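Local coordinates for protein TP_0956 (Treponema pallidum subsp. pallidum, PDB 3U64) that is the TPR-type lipoprotein component (TatT) of a TRAP transporter and probably works through protein-protein interaction, at residues V51-E56 with A71-Y76; A117-L121 with T154-V158; V183-E187 with V204-Y209. One frame throughout, in Å; residues are numbered along the deposited sequence.

Contact 1: V51-E56 with A71-Y76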
loop_
_atom_site.group_PDB
_atom_site.type_symbol
_atom_site.label_atom_id
_atom_site.label_comp_id
_atom_site.label_asym_id
_atom_site.label_seq_id
_atom_site.Cartn_x
_atom_site.Cartn_y
_atom_site.Cartn_z
ATOM N N VAL A 51 -1.098 -0.625 9.306
ATOM C CA VAL A 51 -1.527 -1.305 10.530
ATOM C C VAL A 51 -0.342 -1.625 11.460
ATOM O O VAL A 51 -0.379 -1.349 12.666
ATOM C CB VAL A 51 -2.279 -2.595 10.181
ATOM C CG1 VAL A 51 -2.631 -3.371 11.430
ATOM C CG2 VAL A 51 -3.544 -2.248 9.386
ATOM N N LEU A 52 0.706 -2.216 10.901
ATOM C CA LEU A 52 1.913 -2.462 11.673
ATOM C C LEU A 52 2.392 -1.139 12.280
ATOM O O LEU A 52 2.720 -1.058 13.464
ATOM C CB LEU A 52 2.997 -3.077 10.793
ATOM C CG LEU A 52 3.157 -4.602 10.702
ATOM C CD1 LEU A 52 1.834 -5.287 10.718
ATOM C CD2 LEU A 52 3.914 -4.971 9.435
ATOM N N LYS A 53 2.395 -0.087 11.475
ATOM C CA LYS A 53 2.906 1.193 11.931
ATOM C C LYS A 53 2.056 1.784 13.054
ATOM O O LYS A 53 2.594 2.305 14.031
ATOM C CB LYS A 53 3.066 2.147 10.755
ATOM C CG LYS A 53 4.231 1.767 9.835
ATOM C CD LYS A 53 5.519 2.292 10.426
ATOM C CE LYS A 53 6.578 1.221 10.511
ATOM N NZ LYS A 53 7.606 1.599 11.543
ATOM N N VAL A 54 0.737 1.674 12.938
ATOM C CA VAL A 54 -0.146 2.168 13.994
ATOM C C VAL A 54 0.030 1.401 15.300
ATOM O O VAL A 54 0.139 2.003 16.371
ATOM C CB VAL A 54 -1.621 2.160 13.563
ATOM C CG1 VAL A 54 -2.521 2.412 14.756
ATOM C CG2 VAL A 54 -1.853 3.230 12.483
ATOM N N TYR A 55 0.078 0.075 15.225
ATOM C CA TYR A 55 0.279 -0.703 16.442
ATOM C C TYR A 55 1.618 -0.355 17.048
ATOM O O TYR A 55 1.759 -0.228 18.262
ATOM C CB TYR A 55 0.241 -2.200 16.159
ATOM C CG TYR A 55 -1.148 -2.780 16.190
ATOM C CD1 TYR A 55 -1.976 -2.726 15.070
ATOM C CD2 TYR A 55 -1.633 -3.396 17.331
ATOM C CE1 TYR A 55 -3.260 -3.270 15.096
ATOM C CE2 TYR A 55 -2.914 -3.945 17.367
ATOM C CZ TYR A 55 -3.719 -3.881 16.247
ATOM O OH TYR A 55 -4.984 -4.429 16.289
ATOM N N GLU A 56 2.610 -0.205 16.184
ATOM C CA GLU A 56 3.937 0.092 16.643
ATOM C C GLU A 56 3.915 1.401 17.413
ATOM O O GLU A 56 4.505 1.492 18.487
ATOM C CB GLU A 56 4.902 0.153 15.462
ATOM C CG GLU A 56 6.346 -0.066 15.810
ATOM C CD GLU A 56 7.205 -0.194 14.555
ATOM O OE1 GLU A 56 6.634 -0.066 13.456
ATOM O OE2 GLU A 56 8.432 -0.426 14.656
ATOM N N ALA A 71 0.916 -7.856 20.633
ATOM C CA ALA A 71 0.191 -7.735 19.377
ATOM C C ALA A 71 1.144 -7.287 18.282
ATOM O O ALA A 71 1.204 -7.895 17.222
ATOM C CB ALA A 71 -0.966 -6.750 19.499
ATOM N N VAL A 72 1.882 -6.214 18.529
ATOM C CA VAL A 72 2.732 -5.668 17.488
ATOM C C VAL A 72 3.856 -6.651 17.140
ATOM O O VAL A 72 4.193 -6.814 15.970
ATOM C CB VAL A 72 3.267 -4.264 17.828
ATOM C CG1 VAL A 72 4.228 -4.319 19.014
ATOM C CG2 VAL A 72 3.941 -3.631 16.598
ATOM N N GLY A 73 4.401 -7.335 18.145
ATOM C CA GLY A 73 5.411 -8.365 17.905
ATOM C C GLY A 73 4.912 -9.469 16.983
ATOM O O GLY A 73 5.566 -9.812 16.006
ATOM N N ARG A 74 3.742 -10.021 17.299
ATOM C CA ARG A 74 3.145 -11.095 16.516
ATOM C C ARG A 74 2.921 -10.635 15.075
ATOM O O ARG A 74 3.181 -11.368 14.120
ATOM C CB ARG A 74 1.813 -11.552 17.169
ATOM C CG ARG A 74 0.857 -12.315 16.247
ATOM C CD ARG A 74 -0.434 -12.733 16.965
ATOM N NE ARG A 74 -0.984 -11.653 17.780
ATOM C CZ ARG A 74 -1.533 -11.819 18.985
ATOM N NH1 ARG A 74 -1.608 -13.030 19.528
ATOM N NH2 ARG A 74 -2.006 -10.771 19.653
ATOM N N LEU A 75 2.439 -9.405 14.936
ATOM C CA LEU A 75 2.134 -8.832 13.635
ATOM C C LEU A 75 3.361 -8.755 12.722
ATOM O O LEU A 75 3.290 -9.126 11.540
ATOM C CB LEU A 75 1.564 -7.438 13.835
ATOM C CG LEU A 75 0.340 -7.113 13.008
ATOM C CD1 LEU A 75 -0.565 -8.326 12.898
ATOM C CD2 LEU A 75 -0.373 -5.941 13.652
ATOM N N TYR A 76 4.470 -8.244 13.257
ATOM C CA TYR A 76 5.719 -8.190 12.499
ATOM C C TYR A 76 6.169 -9.578 12.072
ATOM O O TYR A 76 6.581 -9.771 10.925
ATOM C CB TYR A 76 6.823 -7.470 13.278
ATOM C CG TYR A 76 6.845 -5.994 12.952
ATOM C CD1 TYR A 76 6.260 -5.063 13.806
ATOM C CD2 TYR A 76 7.385 -5.540 11.753
ATOM C CE1 TYR A 76 6.246 -3.715 13.496
ATOM C CE2 TYR A 76 7.373 -4.191 11.420
ATOM C CZ TYR A 76 6.801 -3.281 12.303
ATOM O OH TYR A 76 6.769 -1.940 11.995
#

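Contact 2: A117-L121 with T154-V158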
loop_
_atom_site.group_PDB
_atom_site.type_symbol
_atom_site.label_atom_id
_atom_site.label_comp_id
_atom_site.label_asym_id
_atom_site.label_seq_id
_atom_site.Cartn_x
_atom_site.Cartn_y
_atom_site.Cartn_z
ATOM N N ALA A 117 7.753 -8.392 21.248
ATOM C CA ALA A 117 6.992 -9.317 22.101
ATOM C C ALA A 117 7.723 -9.547 23.416
ATOM O O ALA A 117 7.109 -9.643 24.491
ATOM C CB ALA A 117 6.718 -10.650 21.383
ATOM N N LEU A 118 9.044 -9.610 23.330
ATOM C CA LEU A 118 9.872 -9.799 24.516
ATOM C C LEU A 118 9.646 -8.666 25.529
ATOM O O LEU A 118 9.831 -8.854 26.734
ATOM C CB LEU A 118 11.340 -9.866 24.106
ATOM C CG LEU A 118 12.402 -9.998 25.193
ATOM C CD1 LEU A 118 12.182 -11.280 26.011
ATOM C CD2 LEU A 118 13.790 -9.971 24.563
ATOM N N SER A 119 9.225 -7.486 25.068
ATOM C CA SER A 119 9.029 -6.398 26.033
ATOM C C SER A 119 7.793 -6.639 26.905
ATOM O O SER A 119 7.682 -6.086 27.992
ATOM C CB SER A 119 9.052 -5.007 25.393
ATOM O OG SER A 119 8.022 -4.856 24.440
ATOM N N SER A 120 6.883 -7.491 26.443
ATOM C CA SER A 120 5.799 -7.964 27.301
ATOM C C SER A 120 6.362 -8.753 28.494
ATOM O O SER A 120 5.954 -8.520 29.625
ATOM C CB SER A 120 4.775 -8.787 26.506
ATOM O OG SER A 120 4.039 -9.675 27.337
ATOM N N LEU A 121 7.313 -9.661 28.255
ATOM C CA LEU A 121 7.989 -10.359 29.359
ATOM C C LEU A 121 8.810 -9.402 30.227
ATOM O O LEU A 121 8.797 -9.499 31.461
ATOM C CB LEU A 121 8.847 -11.538 28.859
ATOM C CG LEU A 121 7.969 -12.684 28.323
ATOM C CD1 LEU A 121 8.736 -13.719 27.531
ATOM C CD2 LEU A 121 7.209 -13.342 29.453
ATOM N N THR A 154 3.325 -15.099 24.941
ATOM C CA THR A 154 4.509 -14.269 24.741
ATOM C C THR A 154 5.731 -15.140 24.463
ATOM O O THR A 154 6.504 -14.866 23.539
ATOM C CB THR A 154 4.742 -13.324 25.958
ATOM O OG1 THR A 154 3.527 -12.620 26.237
ATOM C CG2 THR A 154 5.855 -12.309 25.675
ATOM N N LEU A 155 5.886 -16.198 25.254
ATOM C CA LEU A 155 6.990 -17.139 25.089
ATOM C C LEU A 155 6.998 -17.687 23.668
ATOM O O LEU A 155 8.047 -17.790 23.010
ATOM C CB LEU A 155 6.863 -18.284 26.115
ATOM C CG LEU A 155 7.140 -17.778 27.528
ATOM C CD1 LEU A 155 6.798 -18.803 28.592
ATOM C CD2 LEU A 155 8.588 -17.363 27.638
ATOM N N TYR A 156 5.806 -18.026 23.196
ATOM C CA TYR A 156 5.643 -18.653 21.894
ATOM C C TYR A 156 6.107 -17.716 20.785
ATOM O O TYR A 156 6.838 -18.134 19.898
ATOM C CB TYR A 156 4.182 -19.069 21.661
ATOM C CG TYR A 156 3.877 -19.417 20.202
ATOM C CD1 TYR A 156 4.355 -20.589 19.630
ATOM C CD2 TYR A 156 3.122 -18.567 19.400
ATOM C CE1 TYR A 156 4.103 -20.904 18.306
ATOM C CE2 TYR A 156 2.861 -18.874 18.065
ATOM C CZ TYR A 156 3.360 -20.042 17.522
ATOM O OH TYR A 156 3.112 -20.364 16.201
ATOM N N TRP A 157 5.672 -16.456 20.841
ATOM C CA TRP A 157 5.964 -15.504 19.778
ATOM C C TRP A 157 7.430 -15.063 19.765
ATOM O O TRP A 157 8.052 -15.017 18.709
ATOM C CB TRP A 157 4.968 -14.327 19.791
ATOM C CG TRP A 157 3.672 -14.754 19.126
ATOM C CD1 TRP A 157 2.478 -15.016 19.732
ATOM C CD2 TRP A 157 3.485 -15.042 17.727
ATOM N NE1 TRP A 157 1.551 -15.412 18.794
ATOM C CE2 TRP A 157 2.147 -15.458 17.564
ATOM C CE3 TRP A 157 4.318 -14.974 16.603
ATOM C CZ2 TRP A 157 1.614 -15.791 16.309
ATOM C CZ3 TRP A 157 3.788 -15.325 15.353
ATOM C CH2 TRP A 157 2.448 -15.729 15.222
ATOM N N VAL A 158 7.990 -14.806 20.948
ATOM C CA VAL A 158 9.404 -14.459 21.078
ATOM C C VAL A 158 10.273 -15.601 20.560
ATOM O O VAL A 158 11.139 -15.394 19.704
ATOM C CB VAL A 158 9.790 -14.136 22.553
ATOM C CG1 VAL A 158 11.281 -13.979 22.679
ATOM C CG2 VAL A 158 9.090 -12.870 23.020
#

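Contact 3: V183-E187 with V204-Y209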
loop_
_atom_site.group_PDB
_atom_site.type_symbol
_atom_site.label_atom_id
_atom_site.label_comp_id
_atom_site.label_asym_id
_atom_site.label_seq_id
_atom_site.Cartn_x
_atom_site.Cartn_y
_atom_site.Cartn_z
ATOM N N VAL A 183 14.652 -21.395 22.125
ATOM C CA VAL A 183 14.125 -22.742 22.215
ATOM C C VAL A 183 13.697 -23.057 23.638
ATOM O O VAL A 183 12.630 -23.636 23.835
ATOM C CB VAL A 183 15.133 -23.785 21.704
ATOM C CG1 VAL A 183 14.586 -25.195 21.904
ATOM C CG2 VAL A 183 15.438 -23.533 20.222
ATOM N N MET A 184 14.501 -22.654 24.626
ATOM C CA MET A 184 14.135 -22.869 26.026
ATOM C C MET A 184 12.823 -22.152 26.380
ATOM O O MET A 184 12.015 -22.670 27.153
ATOM C CB MET A 184 15.264 -22.452 26.986
ATOM C CG MET A 184 16.543 -23.293 26.885
ATOM S SD MET A 184 16.271 -25.075 27.114
ATOM C CE MET A 184 16.466 -25.662 25.424
ATOM N N MET A 185 12.600 -20.973 25.807
ATOM C CA MET A 185 11.312 -20.300 25.965
ATOM C C MET A 185 10.187 -21.122 25.336
ATOM O O MET A 185 9.122 -21.290 25.928
ATOM C CB MET A 185 11.330 -18.882 25.391
ATOM C CG MET A 185 12.258 -17.913 26.142
ATOM S SD MET A 185 12.081 -16.194 25.569
ATOM C CE MET A 185 13.625 -15.946 24.709
ATOM N N LEU A 186 10.420 -21.641 24.140
ATOM C CA LEU A 186 9.419 -22.498 23.510
ATOM C C LEU A 186 9.150 -23.751 24.369
ATOM O O LEU A 186 7.990 -24.108 24.639
ATOM C CB LEU A 186 9.849 -22.863 22.081
ATOM C CG LEU A 186 9.775 -21.715 21.062
ATOM C CD1 LEU A 186 10.445 -22.098 19.759
ATOM C CD2 LEU A 186 8.336 -21.279 20.792
ATOM N N GLU A 187 10.218 -24.398 24.829
ATOM C CA GLU A 187 10.069 -25.577 25.679
ATOM C C GLU A 187 9.382 -25.268 26.996
ATOM O O GLU A 187 8.670 -26.114 27.536
ATOM C CB GLU A 187 11.409 -26.247 25.937
ATOM C CG GLU A 187 11.969 -26.869 24.695
ATOM C CD GLU A 187 13.270 -27.566 24.949
ATOM O OE1 GLU A 187 13.698 -27.634 26.127
ATOM O OE2 GLU A 187 13.868 -28.042 23.967
ATOM N N VAL A 204 6.450 -25.334 15.786
ATOM C CA VAL A 204 7.703 -24.597 15.646
ATOM C C VAL A 204 8.890 -25.431 16.146
ATOM O O VAL A 204 9.951 -25.416 15.539
ATOM C CB VAL A 204 7.654 -23.235 16.349
ATOM C CG1 VAL A 204 8.988 -22.536 16.231
ATOM C CG2 VAL A 204 6.552 -22.379 15.748
ATOM N N LEU A 205 8.700 -26.191 17.223
ATOM C CA LEU A 205 9.789 -27.018 17.752
ATOM C C LEU A 205 10.160 -28.137 16.781
ATOM O O LEU A 205 11.346 -28.471 16.616
ATOM C CB LEU A 205 9.452 -27.588 19.143
ATOM C CG LEU A 205 9.523 -26.563 20.270
ATOM C CD1 LEU A 205 9.006 -27.127 21.600
ATOM C CD2 LEU A 205 10.959 -26.067 20.394
ATOM N N THR A 206 9.153 -28.729 16.150
ATOM C CA THR A 206 9.415 -29.799 15.181
ATOM C C THR A 206 10.333 -29.249 14.102
ATOM O O THR A 206 11.367 -29.830 13.790
ATOM C CB THR A 206 8.127 -30.313 14.526
ATOM O OG1 THR A 206 7.245 -30.802 15.546
ATOM C CG2 THR A 206 8.443 -31.465 13.537
ATOM N N LYS A 207 9.961 -28.094 13.567
ATOM C CA LYS A 207 10.738 -27.460 12.520
ATOM C C LYS A 207 12.139 -27.107 12.996
ATOM O O LYS A 207 13.105 -27.354 12.289
ATOM C CB LYS A 207 10.004 -26.248 11.959
ATOM C CG LYS A 207 8.718 -26.644 11.261
ATOM C CD LYS A 207 8.105 -25.518 10.411
ATOM C CE LYS A 207 7.360 -24.524 11.267
ATOM N NZ LYS A 207 6.715 -23.473 10.420
ATOM N N PHE A 208 12.265 -26.574 14.208
ATOM C CA PHE A 208 13.593 -26.249 14.696
ATOM C C PHE A 208 14.464 -27.495 14.804
ATOM O O PHE A 208 15.575 -27.529 14.264
ATOM C CB PHE A 208 13.569 -25.524 16.054
ATOM C CG PHE A 208 14.948 -25.410 16.697
ATOM C CD1 PHE A 208 15.819 -24.361 16.358
ATOM C CD2 PHE A 208 15.385 -26.373 17.600
ATOM C CE1 PHE A 208 17.107 -24.267 16.931
ATOM C CE2 PHE A 208 16.662 -26.286 18.184
ATOM C CZ PHE A 208 17.523 -25.233 17.846
ATOM N N TYR A 209 13.972 -28.516 15.505
ATOM C CA TYR A 209 14.786 -29.714 15.773
ATOM C C TYR A 209 15.199 -30.391 14.496
ATOM O O TYR A 209 16.314 -30.868 14.393
ATOM C CB TYR A 209 14.044 -30.713 16.654
ATOM C CG TYR A 209 13.892 -30.226 18.060
ATOM C CD1 TYR A 209 14.948 -29.596 18.709
ATOM C CD2 TYR A 209 12.688 -30.365 18.733
ATOM C CE1 TYR A 209 14.812 -29.127 20.000
ATOM C CE2 TYR A 209 12.538 -29.900 20.018
ATOM C CZ TYR A 209 13.597 -29.279 20.646
ATOM O OH TYR A 209 13.430 -28.817 21.929
#

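Contact 1: V51-E56 with A71-Y76
The Y76 ring lies flat against L52, and its hydroxyl reaches the carboxylate of E56. L52 CG sits over the centre of that ring, 4.1 Å from its centroid and 7° off the normal, a CH-pi contact. L52 CD2 covers the same face nearer CE2. E56 approaches at the ring edge instead. Its CG is anti to the backbone N and the chain beyond is extended, which carries the carboxylate to the far end of the tyrosine. Y76 OH donates to E56 OE1, modelled very short at 2.4 Å; the carboxylate and ring planes stand 73° apart. OE1 also takes K53 NZ at 2.7 Å, from above the carboxylate plane, in a salt bridge within the helix. K53 NZ is shared with E38 of the second subunit, and E56 OE2 bonds Y116 OH of helix 96-124. This buried carboxylate therefore has several donors, which would probably favour its charged form.

The other half of the contact is apolar. L75 CD2 lies off-centre over one face of the Y55 ring, 4.2 Å from the centroid. A71 CB meets the same ring obliquely, 4.0 Å from Y55 CE2. L52 CD1 presses on L75 CG. V72 CG2 touches Y55 CB and lies 3.7 Å from the backbone N of E56.

The two helix segments run antiparallel at 154°, with axes 9.4 Å apart. L43 of the second subunit packs on L52 and Y76, so the pair also borders a subunit interface. Helices 41-61 and 66-89 thus form an antiparallel hairpin, consistent with the TPR-like family of this protein.

Contact 2: A117-L121 with T154-V158
T154 meets three residues of helix 96-124 with its two branches. Its chi1 of -51° sets CG2 anti to the backbone N and OG1 anti to the carbonyl carbon. CG2 therefore points into the other helix, 3.2 Å from A117 O and 3.4 Å from L121 CG. The latter is tighter than a usual carbon contact. OG1 turns to S120 OG, 3.2 Å away, in a hydrogen bond that either hydroxyl could donate. S120 OG is anti to its own backbone N (chi1 157°), and its stronger polar partner is R66 NE.

The L121 and T154 side chains lie alongside, pointing opposite ways. L121 CD1 continues to L155 CD2 at 3.6 Å, where the two leucines cross at about a right angle. Both leucines have nearly the same torsions.

At the other end V158 CG2 lies 3.6 Å from A117 CB and also meets L118 CB. The small A117 lets the backbones come close, with CA of A117 and CA of V158 5.8 Å apart.

The W157 ring turns from this contact to R74, I77 and M78 of helix 66-89. L155 and V158 also touch M185 of helix 176-192. The segments are antiparallel at 144°, their axes 8.8 Å apart. Helix 96-124 thus packs antiparallel on helix 152-166, consistent with a TPR-like helical fold.

Contact 3: V183-E187 with V204-Y209
Segments 183-187 and 204-209 run antiparallel at 143°, with axes 11.0 Å apart, and L186 and L205 are level with each other, CA to CA 7.3 Å. This wider spacing is filled by large side chains. V183 touches three residues of the other helix with its two methyls. Its CG2, anti to the carbonyl carbon, sits over the centre of the F208 ring, 3.5 Å from the centroid and 10° off the normal. This is a close CH-pi contact over the face. F208 CG is anti to its backbone N (chi1 169°), and the ring is turned so that this face meets the valine. The other methyl, V183 CG1, reaches L205 CD2 at 4.0 Å and approaches the Y209 ring obliquely.

Helices 176-192 and 196-211 follow each other in the chain with only a short link. They form an antiparallel helical hairpin, the unit repeated in TPR-like folds, consistent with the family of this protein. Y156 and T160 of helix 152-166 reach V204, so a third helix packs against the pair.

L186 and L205 pass side by side, each directed toward the other's helix. L186 CB is 3.8 Å from L205 CD2. The L186 and V204 side chains cross at about a right angle, CD1 of L186 to CG1 of V204 3.8 Å. Beyond them, E187 runs out extended, its CG 4.3 Å from L205 CD1. E187 ends near the Y209 hydroxyl, but that approach is modelled too short to be trusted. Y209 also packs on K222 and A223 of helix 220-233.

Overall arrangement
The three contacts follow one another along the chain, each closing before the next opens. Contact 1 and contact 2 have centres 13 Å apart and touch where R74 CG lies 3.6 Å from W157 CZ2. Contact 2 and contact 3 are 14 Å apart between centres. They meet through M185, V204 and L186: V158 CG1 is 3.7 Å from M185 CE, and Y156 CE1 is 3.8 Å from V204 CG2. Contacts 1 and 3 lie on opposite sides of the chain centre, 23 Å apart between centres, and do not touch. Contact 2 thus bridges the other two. Only contact 1 reaches neighbouring subunits of the trimer.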